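Long-range contacts in cobalamin biosynthesis protein CobN (Mycobacterium tuberculosis, PDB 7C6O), which forms the large, catalytic subunit of cobaltochelatase, the enzyme that inserts cobalt into the corrin ring during cobalamin biosynthesis: residues A551-K557 and L584-F590; H612-P616 and G700-L704; L716-I720 and V797-L801; R800-T804 and V833-T838; G826-R830 and D1062-H1066. One frame throughout, in Å; residues are numbered along the deposited sequence.

All five contacts are largely buried, yet each uses a different chemistry to suit its place in the fold. Interaction 1 is a pairing of parallel strands inside a sheet, made of backbone bonds and ring packing. Interaction 2 touches it through H612, whose backbone N probably bonds F590 O, and joins two loops through a histidine and a water. Interaction 3 is purely apolar helix packing. Interaction 4 shares R800 and L801 with it and uses the same helix, 784-801, in a more polar contact, with R800, G803 and P837 partly exposed. Interaction 5, joining segments furthest apart in sequence, is carried by a serine-glutamate bond, while its L829 packs against A719 and I720 of interaction 3.

Interaction 1: residues A551-K557 and L584-F590; sequences AVVHLGK and LPLIYPF
H554 and Y588 meet with their side chains alongside each other and pointing the same way, an oblique aromatic pair with planes 45° apart. H554 CB sits over the middle of the Y588 ring, 3.9 Å from its centroid in a CH-pi contact. With chi1 at -165° the imidazole continues beyond CB along the tyrosine, bringing H554 CD2 to 3.5 Å from Y588 OH. The opposite face of the tyrosine is covered by F590 CE2, and G556 O lies in the ring plane, 3.3 Å from Y588 CE1. K557 repeats the theme further on: its CB lies 3.8 Å from the centroid of the F590 ring, over the face. Behind these rings the backbones run parallel. V552 N donates to P585 O at 2.8 Å, V552 O receives I587 N, and H554 N binds I587 O. P589 then interrupts the series, for it has no N-H to offer H554 O and its CD rests only 3.1 Å from that oxygen; the next bond, G556 N to P589 O, is weak. The polar ends are secured from outside, H554 NE2 by S374 and Y588 OH by E562 and G559. The two strands belong to the beta-alpha-beta unit 551-555, 576-581, 586-591 within a mixed sheet; strand 369-373 flanks the other edge of 551-555, and helix 807-815 packs on V553 and I587.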
# COMPACT_ATOMS: atom_id res chain seq x y z
N ALA A 551 9.40 20.79 -7.57
CA ALA A 551 8.67 19.66 -7.02
C ALA A 551 7.52 19.30 -7.95
O ALA A 551 7.03 20.13 -8.73
CB ALA A 551 8.14 19.95 -5.61
N VAL A 552 7.09 18.05 -7.85
CA VAL A 552 5.92 17.54 -8.56
C VAL A 552 4.82 17.29 -7.53
O VAL A 552 5.07 16.70 -6.47
CB VAL A 552 6.24 16.25 -9.33
CG1 VAL A 552 4.98 15.70 -10.01
CG2 VAL A 552 7.34 16.50 -10.35
N VAL A 553 3.61 17.76 -7.83
CA VAL A 553 2.42 17.43 -7.07
C VAL A 553 1.52 16.59 -7.96
O VAL A 553 1.07 17.06 -9.01
CB VAL A 553 1.68 18.69 -6.58
CG1 VAL A 553 0.43 18.31 -5.80
CG2 VAL A 553 2.60 19.56 -5.72
N HIS A 554 1.26 15.35 -7.55
CA HIS A 554 0.32 14.50 -8.27
C HIS A 554 -1.00 14.46 -7.51
O HIS A 554 -1.03 14.16 -6.31
CB HIS A 554 0.85 13.08 -8.44
CG HIS A 554 0.09 12.29 -9.46
ND1 HIS A 554 0.56 12.07 -10.74
CD2 HIS A 554 -1.13 11.71 -9.40
CE1 HIS A 554 -0.33 11.36 -11.41
NE2 HIS A 554 -1.37 11.14 -10.63
N LEU A 555 -2.10 14.73 -8.22
CA LEU A 555 -3.39 14.95 -7.58
C LEU A 555 -4.19 13.65 -7.51
O LEU A 555 -4.73 13.19 -8.52
CB LEU A 555 -4.17 16.03 -8.32
CG LEU A 555 -3.70 17.44 -7.96
CD1 LEU A 555 -4.57 18.49 -8.64
CD2 LEU A 555 -3.71 17.63 -6.45
N GLY A 556 -4.27 13.07 -6.32
CA GLY A 556 -5.23 12.02 -6.04
C GLY A 556 -4.78 10.63 -6.44
O GLY A 556 -3.83 10.43 -7.20
N LYS A 557 -5.51 9.64 -5.92
CA LYS A 557 -5.22 8.23 -6.16
C LYS A 557 -5.83 7.78 -7.48
O LYS A 557 -7.05 7.82 -7.64
CB LYS A 557 -5.76 7.38 -5.01
CG LYS A 557 -5.59 5.88 -5.18
CD LYS A 557 -6.87 5.19 -5.61
CE LYS A 557 -6.70 3.68 -5.64
NZ LYS A 557 -7.86 2.99 -6.27
N LEU A 584 13.37 14.33 -8.59
CA LEU A 584 12.26 15.27 -8.39
C LEU A 584 11.48 14.95 -7.12
O LEU A 584 10.98 13.83 -6.97
CB LEU A 584 11.32 15.24 -9.59
CG LEU A 584 11.78 15.92 -10.87
CD1 LEU A 584 10.85 15.54 -12.02
CD2 LEU A 584 11.80 17.43 -10.69
N PRO A 585 11.35 15.90 -6.19
CA PRO A 585 10.45 15.68 -5.05
C PRO A 585 9.02 15.48 -5.53
O PRO A 585 8.55 16.16 -6.44
CB PRO A 585 10.60 16.97 -4.23
CG PRO A 585 11.93 17.53 -4.64
CD PRO A 585 12.07 17.18 -6.09
N LEU A 586 8.33 14.53 -4.90
CA LEU A 586 6.97 14.17 -5.27
C LEU A 586 6.07 14.31 -4.05
O LEU A 586 6.27 13.63 -3.04
CB LEU A 586 6.90 12.75 -5.84
CG LEU A 586 5.52 12.18 -6.17
CD1 LEU A 586 4.81 13.04 -7.21
CD2 LEU A 586 5.62 10.73 -6.65
N ILE A 587 5.08 15.19 -4.16
CA ILE A 587 4.09 15.42 -3.11
C ILE A 587 2.75 14.94 -3.64
O ILE A 587 2.37 15.26 -4.77
CB ILE A 587 4.04 16.91 -2.71
CG1 ILE A 587 5.42 17.36 -2.24
CG2 ILE A 587 2.99 17.14 -1.63
CD1 ILE A 587 5.62 18.85 -2.28
N TYR A 588 2.03 14.16 -2.83
CA TYR A 588 0.99 13.27 -3.34
C TYR A 588 -0.21 13.24 -2.42
O TYR A 588 -0.30 12.40 -1.51
CB TYR A 588 1.57 11.86 -3.52
CG TYR A 588 1.04 11.04 -4.67
CD1 TYR A 588 -0.29 11.13 -5.08
CD2 TYR A 588 1.87 10.15 -5.34
CE1 TYR A 588 -0.76 10.35 -6.13
CE2 TYR A 588 1.41 9.38 -6.38
CZ TYR A 588 0.10 9.48 -6.78
OH TYR A 588 -0.35 8.70 -7.82
N PRO A 589 -1.17 14.15 -2.61
CA PRO A 589 -2.45 14.03 -1.89
C PRO A 589 -3.09 12.68 -2.18
O PRO A 589 -3.18 12.25 -3.33
CB PRO A 589 -3.27 15.20 -2.44
CG PRO A 589 -2.25 16.20 -2.89
CD PRO A 589 -1.10 15.38 -3.42
N PHE A 590 -3.54 12.00 -1.12
CA PHE A 590 -3.91 10.60 -1.27
C PHE A 590 -5.01 10.23 -0.29
O PHE A 590 -4.97 10.60 0.88
CB PHE A 590 -2.70 9.69 -1.05
CG PHE A 590 -2.66 8.53 -1.99
CD1 PHE A 590 -3.42 7.40 -1.73
CD2 PHE A 590 -1.89 8.57 -3.13
CE1 PHE A 590 -3.40 6.33 -2.60
CE2 PHE A 590 -1.86 7.50 -4.01
CZ PHE A 590 -2.61 6.38 -3.74

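Interaction 2: residues H612-P616 and G700-L704; sequences HLIPP and GLHIL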
# COMPACT_ATOMS: atom_id res chain seq x y z
N HIS A 612 -5.91 12.65 2.58
CA HIS A 612 -7.10 13.49 2.61
C HIS A 612 -8.32 12.67 3.01
O HIS A 612 -8.33 11.43 2.94
CB HIS A 612 -7.35 14.19 1.25
CG HIS A 612 -7.72 13.26 0.13
ND1 HIS A 612 -8.97 12.69 0.02
CD2 HIS A 612 -7.03 12.85 -0.96
CE1 HIS A 612 -9.02 11.94 -1.07
NE2 HIS A 612 -7.85 12.03 -1.68
N LEU A 613 -9.35 13.39 3.43
CA LEU A 613 -10.53 12.78 4.02
C LEU A 613 -11.30 11.96 2.99
O LEU A 613 -11.22 12.18 1.78
CB LEU A 613 -11.43 13.87 4.62
CG LEU A 613 -12.56 13.42 5.54
CD1 LEU A 613 -12.02 12.68 6.75
CD2 LEU A 613 -13.38 14.63 5.98
N ILE A 614 -12.06 10.99 3.49
CA ILE A 614 -13.00 10.22 2.69
C ILE A 614 -14.09 11.16 2.18
O ILE A 614 -14.28 12.24 2.74
CB ILE A 614 -13.61 9.07 3.52
CG1 ILE A 614 -14.43 9.63 4.68
CG2 ILE A 614 -12.50 8.15 4.03
CD1 ILE A 614 -15.31 8.61 5.36
N PRO A 615 -14.81 10.80 1.12
CA PRO A 615 -15.93 11.63 0.67
C PRO A 615 -16.99 11.73 1.76
O PRO A 615 -17.04 10.89 2.67
CB PRO A 615 -16.47 10.88 -0.56
CG PRO A 615 -15.93 9.49 -0.44
CD PRO A 615 -14.61 9.63 0.24
N PRO A 616 -17.85 12.75 1.71
CA PRO A 616 -18.97 12.79 2.65
C PRO A 616 -19.86 11.57 2.45
O PRO A 616 -20.07 11.11 1.32
CB PRO A 616 -19.70 14.09 2.27
CG PRO A 616 -19.32 14.34 0.86
CD PRO A 616 -17.90 13.85 0.73
N GLY A 700 -21.43 12.95 -2.00
CA GLY A 700 -20.61 14.00 -2.57
C GLY A 700 -19.20 13.50 -2.75
O GLY A 700 -18.92 12.30 -2.62
N LEU A 701 -18.30 14.42 -3.06
CA LEU A 701 -16.88 14.11 -3.19
C LEU A 701 -16.09 15.04 -2.29
O LEU A 701 -16.52 16.16 -2.01
CB LEU A 701 -16.40 14.26 -4.64
CG LEU A 701 -17.09 13.37 -5.68
CD1 LEU A 701 -16.62 13.71 -7.08
CD2 LEU A 701 -16.83 11.91 -5.37
N HIS A 702 -14.94 14.57 -1.82
CA HIS A 702 -14.11 15.39 -0.96
C HIS A 702 -13.40 16.46 -1.78
O HIS A 702 -12.97 16.21 -2.91
CB HIS A 702 -13.08 14.55 -0.21
CG HIS A 702 -12.23 15.36 0.73
ND1 HIS A 702 -12.76 16.05 1.79
CD2 HIS A 702 -10.90 15.59 0.74
CE1 HIS A 702 -11.78 16.68 2.43
NE2 HIS A 702 -10.64 16.42 1.81
N ILE A 703 -13.31 17.66 -1.21
CA ILE A 703 -12.51 18.75 -1.76
C ILE A 703 -11.35 18.99 -0.81
O ILE A 703 -11.55 19.16 0.40
CB ILE A 703 -13.34 20.02 -1.97
CG1 ILE A 703 -14.46 19.78 -2.97
CG2 ILE A 703 -12.45 21.17 -2.45
CD1 ILE A 703 -15.35 20.98 -3.18
N LEU A 704 -10.13 18.98 -1.35
CA LEU A 704 -8.93 19.10 -0.54
C LEU A 704 -9.00 20.31 0.38
O LEU A 704 -9.30 21.42 -0.07
CB LEU A 704 -7.71 19.20 -1.46
CG LEU A 704 -6.41 18.49 -1.08
CD1 LEU A 704 -6.67 17.02 -0.80
CD2 LEU A 704 -5.40 18.64 -2.21
O HOH W 1 -15.26 15.07 2.67
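H702 and L613 form the heart of this loop-to-loop contact, and the histidine can be followed outward atom by atom. Its CB passes 3.6 Å from L613 O, and CG comes slightly nearer, 3.5 Å from the same L613 O. With CG anti to the backbone N (chi1 -178°), the ring is carried across the 612-616 segment, with its plane only 12° from that of the H612 ring but slid so far along that the two barely overlap. On one side of the imidazole, H702 CD2 lies 3.6 Å from H612 ND1. On the other, H702 ND1 is 2.8 Å from a water, which donates to I614 O at 3.0 Å. CE1 lies under L613 CB, which covers one face of the ring in a CH-pi contact. At the tip, NE2 is hydrogen-bonded to E807 OE1, while the other oxygen of that carboxylate takes L613 N. H612 is fixed in turn by its own chain, for ND1 donates to L613 O at 2.9 Å, close to its ring plane. On the flanks, L704 CD1 meets H612 CB at 3.6 Å, and the P616 ring lies against the G700 backbone, P616 CG to G700 CA 3.7 Å.

G700 O, buried here, has no partner in the model. With no direct hydrogen bond between the segments, polarity is bridged by water and by E807, whose carboxylate joins H702 to the L613 backbone and so probably sets how the imidazole is turned.

Interaction 3: residues L716-I720 and V797-L801; sequences LVLAI and VIPRL
The short axes of helix 716-720 and helix 797-801 stand 11.6 Å apart at closest approach and run at 122° to each other, so that side chains, not backbones, fill the space between them. V717 and L801 sit at the middle of the contact. V717 CG2, anti to the carbonyl carbon, reaches across to meet I798 CD1 at 3.7 Å, the two side chains standing at about a right angle. The same methyl is 3.9 Å from L801 CD1, and it comes within 4.4 Å of V797 CG1. One branched residue thus addresses three partners, V797, I798 and L801, on one face of the other helix.

Both helices show the face expected of packed helices, with residues at positions i, i+1 and i+4: L716, V717 and I720 on one, V797, I798 and L801 on the other. At this axis distance the side chains meet through their methyl ends. Helix 797-801 is kinked where P799, lacking an N-H, cannot bond to the turn before it.

I720 and V797 slide past each other in opposite directions, I720 CD1 resting 4.1 Å from V797 CG1. L801 works with both branches: CD1 turns to V717 and I720, while CD2 meets L716 CD2, also at 4.1 Å. Beyond the pair, helix 750-769 packs on V717 through V764, W772 touches I798, and I614 from a neighbouring loop lies against L716.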
# COMPACT_ATOMS: atom_id res chain seq x y z
N LEU A 716 -21.66 12.43 8.48
CA LEU A 716 -20.37 11.75 8.55
C LEU A 716 -20.06 11.26 9.96
O LEU A 716 -19.61 10.12 10.14
CB LEU A 716 -19.26 12.67 8.04
CG LEU A 716 -17.86 12.08 7.95
CD1 LEU A 716 -17.86 10.80 7.14
CD2 LEU A 716 -16.91 13.10 7.34
N VAL A 717 -20.32 12.10 10.97
CA VAL A 717 -20.10 11.67 12.35
C VAL A 717 -21.00 10.49 12.69
O VAL A 717 -20.55 9.52 13.32
CB VAL A 717 -20.32 12.85 13.31
CG1 VAL A 717 -20.38 12.35 14.75
CG2 VAL A 717 -19.22 13.88 13.15
N LEU A 718 -22.27 10.54 12.27
CA LEU A 718 -23.17 9.41 12.48
C LEU A 718 -22.61 8.13 11.88
O LEU A 718 -22.66 7.07 12.51
CB LEU A 718 -24.54 9.72 11.88
CG LEU A 718 -25.62 10.32 12.78
CD1 LEU A 718 -26.86 10.64 11.95
CD2 LEU A 718 -25.96 9.36 13.91
N ALA A 719 -22.07 8.21 10.66
CA ALA A 719 -21.51 7.02 10.02
C ALA A 719 -20.30 6.51 10.79
O ALA A 719 -20.13 5.29 10.96
CB ALA A 719 -21.14 7.32 8.57
N ILE A 720 -19.45 7.42 11.26
CA ILE A 720 -18.26 7.01 12.00
C ILE A 720 -18.65 6.33 13.31
O ILE A 720 -18.08 5.30 13.69
CB ILE A 720 -17.34 8.22 12.24
CG1 ILE A 720 -16.72 8.69 10.92
CG2 ILE A 720 -16.27 7.90 13.27
CD1 ILE A 720 -16.02 10.02 11.01
N VAL A 797 -13.46 12.33 17.76
CA VAL A 797 -13.88 12.37 16.36
C VAL A 797 -13.85 13.80 15.83
O VAL A 797 -13.22 14.09 14.81
CB VAL A 797 -15.28 11.74 16.20
CG1 VAL A 797 -15.70 11.78 14.74
CG2 VAL A 797 -15.29 10.32 16.74
N ILE A 798 -14.53 14.71 16.52
CA ILE A 798 -14.64 16.09 16.02
C ILE A 798 -13.29 16.79 15.94
O ILE A 798 -12.99 17.37 14.89
CB ILE A 798 -15.67 16.87 16.86
CG1 ILE A 798 -17.07 16.28 16.65
CG2 ILE A 798 -15.65 18.35 16.49
CD1 ILE A 798 -17.54 16.37 15.23
N PRO A 799 -12.45 16.79 16.98
CA PRO A 799 -11.14 17.46 16.84
C PRO A 799 -10.27 16.86 15.76
O PRO A 799 -9.54 17.59 15.08
CB PRO A 799 -10.52 17.29 18.23
CG PRO A 799 -11.68 17.13 19.15
CD PRO A 799 -12.67 16.33 18.37
N ARG A 800 -10.33 15.54 15.56
CA ARG A 800 -9.53 14.91 14.52
C ARG A 800 -10.08 15.22 13.14
O ARG A 800 -9.32 15.48 12.20
CB ARG A 800 -9.45 13.40 14.76
CG ARG A 800 -8.67 13.04 16.01
CD ARG A 800 -8.82 11.57 16.35
NE ARG A 800 -8.07 11.22 17.55
CZ ARG A 800 -6.80 10.83 17.55
NH1 ARG A 800 -6.13 10.74 16.40
NH2 ARG A 800 -6.19 10.53 18.69
N LEU A 801 -11.41 15.20 12.99
CA LEU A 801 -12.02 15.62 11.73
C LEU A 801 -11.60 17.04 11.37
O LEU A 801 -11.39 17.36 10.19
CB LEU A 801 -13.54 15.52 11.81
CG LEU A 801 -14.18 14.20 11.37
CD1 LEU A 801 -15.70 14.25 11.54
CD2 LEU A 801 -13.80 13.89 9.93

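Interaction 4: residues R800-T804 and V833-T838; sequences RLAGT and VNVLPT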
# COMPACT_ATOMS: atom_id res chain seq x y z
N ARG A 800 -10.33 15.54 15.56
CA ARG A 800 -9.53 14.91 14.52
C ARG A 800 -10.08 15.22 13.14
O ARG A 800 -9.32 15.48 12.20
CB ARG A 800 -9.45 13.40 14.76
CG ARG A 800 -8.67 13.04 16.01
CD ARG A 800 -8.82 11.57 16.35
NE ARG A 800 -8.07 11.22 17.55
CZ ARG A 800 -6.80 10.83 17.55
NH1 ARG A 800 -6.13 10.74 16.40
NH2 ARG A 800 -6.19 10.53 18.69
N LEU A 801 -11.41 15.20 12.99
CA LEU A 801 -12.02 15.62 11.73
C LEU A 801 -11.60 17.04 11.37
O LEU A 801 -11.39 17.36 10.19
CB LEU A 801 -13.54 15.52 11.81
CG LEU A 801 -14.18 14.20 11.37
CD1 LEU A 801 -15.70 14.25 11.54
CD2 LEU A 801 -13.80 13.89 9.93
N ALA A 802 -11.46 17.91 12.38
CA ALA A 802 -11.08 19.30 12.13
C ALA A 802 -9.73 19.41 11.44
O ALA A 802 -9.47 20.42 10.78
CB ALA A 802 -11.06 20.08 13.45
N GLY A 803 -8.87 18.39 11.56
CA GLY A 803 -7.58 18.41 10.89
C GLY A 803 -7.67 18.40 9.38
O GLY A 803 -6.68 18.71 8.71
N THR A 804 -8.84 18.05 8.83
CA THR A 804 -9.02 18.05 7.39
C THR A 804 -8.77 19.43 6.79
O THR A 804 -8.29 19.54 5.66
CB THR A 804 -10.43 17.57 7.05
OG1 THR A 804 -10.56 16.19 7.42
CG2 THR A 804 -10.73 17.71 5.56
N VAL A 833 -10.74 5.45 14.32
CA VAL A 833 -10.76 6.91 14.34
C VAL A 833 -9.35 7.49 14.28
O VAL A 833 -9.16 8.61 13.78
CB VAL A 833 -11.55 7.39 15.57
CG1 VAL A 833 -11.31 8.87 15.85
CG2 VAL A 833 -13.04 7.16 15.36
N ASN A 834 -8.33 6.75 14.72
CA ASN A 834 -7.00 7.35 14.73
C ASN A 834 -6.38 7.47 13.34
O ASN A 834 -5.25 7.96 13.24
CB ASN A 834 -6.06 6.57 15.67
CG ASN A 834 -5.60 5.24 15.10
OD1 ASN A 834 -6.21 4.68 14.19
ND2 ASN A 834 -4.51 4.72 15.64
N VAL A 835 -7.07 7.07 12.26
CA VAL A 835 -6.60 7.43 10.93
C VAL A 835 -6.82 8.91 10.67
O VAL A 835 -6.22 9.49 9.76
CB VAL A 835 -7.26 6.58 9.83
CG1 VAL A 835 -7.10 5.10 10.12
CG2 VAL A 835 -8.74 6.96 9.65
N LEU A 836 -7.68 9.55 11.46
CA LEU A 836 -7.87 10.99 11.52
C LEU A 836 -6.97 11.58 12.60
O LEU A 836 -6.73 10.93 13.63
CB LEU A 836 -9.33 11.32 11.81
CG LEU A 836 -10.36 10.57 10.95
CD1 LEU A 836 -11.79 10.92 11.35
CD2 LEU A 836 -10.13 10.87 9.47
N PRO A 837 -6.45 12.80 12.42
CA PRO A 837 -6.70 13.72 11.31
C PRO A 837 -6.00 13.34 10.01
O PRO A 837 -5.02 12.59 10.01
CB PRO A 837 -6.14 15.04 11.83
CG PRO A 837 -5.00 14.62 12.69
CD PRO A 837 -5.49 13.36 13.38
N THR A 838 -6.51 13.86 8.90
CA THR A 838 -5.84 13.72 7.62
C THR A 838 -4.77 14.81 7.50
O THR A 838 -4.44 15.49 8.47
CB THR A 838 -6.85 13.76 6.48
OG1 THR A 838 -7.65 14.95 6.58
CG2 THR A 838 -7.76 12.54 6.53
O HOH W 2 -3.66 9.50 14.92
O HOH W 3 -9.35 14.68 9.54
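A loop with a cis peptide bond between L836 and P837 docks against the C-terminal part of helix 784-801 and the 3-10 turn that follows, where R800 meets it lengthwise. The arginine lies with its aliphatic part along the loop: CB rests 3.6 Å from L836 CB, and CD touches V833 CG1, the two side chains crossing at about a right angle. An extended chain from CG to NE then delivers NH1 to L836 O at 2.8 Å, the carbonyl lying in the guanidinium plane and the donor in the carbonyl plane. NH1 also donates to a water that reaches N834 O, while NE forms a salt bridge with E796 one turn earlier, so the flat group is held from two directions.

Toward T804, a second water joins backbone and hydroxyl groups: it donates to R800 O, takes T838 N at 3.0 Å and lies 2.9 Å from T804 OG1. P837 CB packs 3.2 Å from R800 O and 3.8 Å from G803 CA, where no side chain intervenes. T838 OG1 is bonded to E807. The i-to-i-3 bonds G803 N to R800 O and T804 N to L801 O are those of 3-10 geometry, against which a loop with a cis-proline packs.

Interaction 5: residues G826-R830 and D1062-H1066; sequences GSPLR and DTREH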
# COMPACT_ATOMS: atom_id res chain seq x y z
N GLY A 826 -6.32 3.79 6.82
CA GLY A 826 -7.46 2.91 6.90
C GLY A 826 -8.74 3.70 6.84
O GLY A 826 -8.74 4.91 6.58
N SER A 827 -9.86 3.02 7.09
CA SER A 827 -11.18 3.62 6.96
C SER A 827 -11.67 4.11 8.31
O SER A 827 -11.77 3.31 9.25
CB SER A 827 -12.17 2.62 6.38
OG SER A 827 -13.50 3.09 6.52
N PRO A 828 -12.00 5.40 8.45
CA PRO A 828 -12.62 5.87 9.70
C PRO A 828 -14.06 5.40 9.87
O PRO A 828 -14.67 5.70 10.90
CB PRO A 828 -12.55 7.40 9.57
CG PRO A 828 -12.59 7.64 8.09
CD PRO A 828 -11.85 6.48 7.46
N LEU A 829 -14.61 4.68 8.90
CA LEU A 829 -15.93 4.07 9.00
C LEU A 829 -15.88 2.65 9.55
O LEU A 829 -16.93 2.05 9.78
CB LEU A 829 -16.62 4.06 7.64
CG LEU A 829 -16.75 5.40 6.91
CD1 LEU A 829 -17.42 5.21 5.56
CD2 LEU A 829 -17.54 6.39 7.76
N ARG A 830 -14.68 2.10 9.77
CA ARG A 830 -14.51 0.75 10.28
C ARG A 830 -13.98 0.76 11.72
O ARG A 830 -13.23 -0.12 12.12
CB ARG A 830 -13.59 -0.06 9.37
CG ARG A 830 -13.82 -1.57 9.39
CD ARG A 830 -12.85 -2.26 8.44
NE ARG A 830 -13.16 -3.67 8.21
CZ ARG A 830 -12.50 -4.68 8.78
NH1 ARG A 830 -11.51 -4.45 9.62
NH2 ARG A 830 -12.85 -5.93 8.50
N ASP A 1062 -14.20 -4.73 2.00
CA ASP A 1062 -13.82 -4.39 3.37
C ASP A 1062 -13.96 -2.91 3.69
O ASP A 1062 -13.75 -2.53 4.85
CB ASP A 1062 -12.37 -4.83 3.62
CG ASP A 1062 -11.46 -4.56 2.44
OD1 ASP A 1062 -11.76 -3.64 1.65
OD2 ASP A 1062 -10.45 -5.27 2.30
N THR A 1063 -14.28 -2.07 2.72
CA THR A 1063 -14.40 -0.64 2.96
C THR A 1063 -15.69 -0.12 2.32
O THR A 1063 -16.11 -0.61 1.27
CB THR A 1063 -13.16 0.13 2.45
OG1 THR A 1063 -12.78 1.14 3.39
CG2 THR A 1063 -13.41 0.77 1.10
N ARG A 1064 -16.33 0.84 2.99
CA ARG A 1064 -17.62 1.35 2.56
C ARG A 1064 -17.52 2.60 1.70
O ARG A 1064 -18.51 2.98 1.08
CB ARG A 1064 -18.50 1.65 3.78
CG ARG A 1064 -19.34 0.47 4.23
CD ARG A 1064 -20.52 0.24 3.30
NE ARG A 1064 -21.12 -1.08 3.50
CZ ARG A 1064 -21.09 -2.06 2.60
NH1 ARG A 1064 -20.51 -1.87 1.43
NH2 ARG A 1064 -21.65 -3.23 2.88
N GLU A 1065 -16.35 3.24 1.65
CA GLU A 1065 -16.19 4.48 0.89
C GLU A 1065 -16.41 4.28 -0.61
O GLU A 1065 -16.76 5.24 -1.30
CB GLU A 1065 -14.80 5.07 1.15
CG GLU A 1065 -14.60 5.60 2.56
CD GLU A 1065 -14.20 4.53 3.57
OE1 GLU A 1065 -14.30 3.32 3.26
OE2 GLU A 1065 -13.78 4.90 4.69
N HIS A 1066 -16.20 3.07 -1.12
CA HIS A 1066 -16.46 2.76 -2.52
C HIS A 1066 -17.07 1.37 -2.59
O HIS A 1066 -17.06 0.61 -1.61
CB HIS A 1066 -15.19 2.84 -3.37
CG HIS A 1066 -14.18 1.78 -3.05
ND1 HIS A 1066 -13.09 2.00 -2.24
CD2 HIS A 1066 -14.11 0.48 -3.43
CE1 HIS A 1066 -12.38 0.89 -2.14
NE2 HIS A 1066 -12.98 -0.05 -2.85
O HOH W 4 -15.34 1.17 5.68
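S827 OG is gripped by three groups. It donates to E1065 OE2 at 2.6 Å, using the syn lone pair of that oxygen, and accepts L829 N at 3.1 Å. A water donates to it as well, at 2.8 Å, and in turn accepts R1064 N at 2.9 Å, so the serine is tied to the opposite loop both directly and through solvent. A chi1 of 167° turns the hydroxyl away from the serine's own N and aims it across the contact. E1065 is itself positioned by T1063, whose OG1 donates to OE1 at 2.7 Å from the syn side, 30° out of the carboxylate plane. Both oxygens of the acid are therefore engaged, and bending at chi2 (84°) folds the chain back toward S827.

The serine opens a type I beta turn to R830, closed by R830 N to S827 O at 3.2 Å, and its bond to L829 N makes it an ST turn too. This turn lies in the long loop between helices 807-815 and 853-874, whereas 1062-1066 leaves strand 1056-1061 of the eight-stranded mixed sheet.

L829 packs beside the polar pair. The L829 and E1065 side chains approach from opposite directions, L829 CG 3.7 Å from E1065 OE2, and L829 CD1 meets R1064 CB at 4.1 Å. R830 extends past the D1062 carbonyl and is anchored by D896 and N1100 O, while R1064 bends away to a salt bridge with D1099.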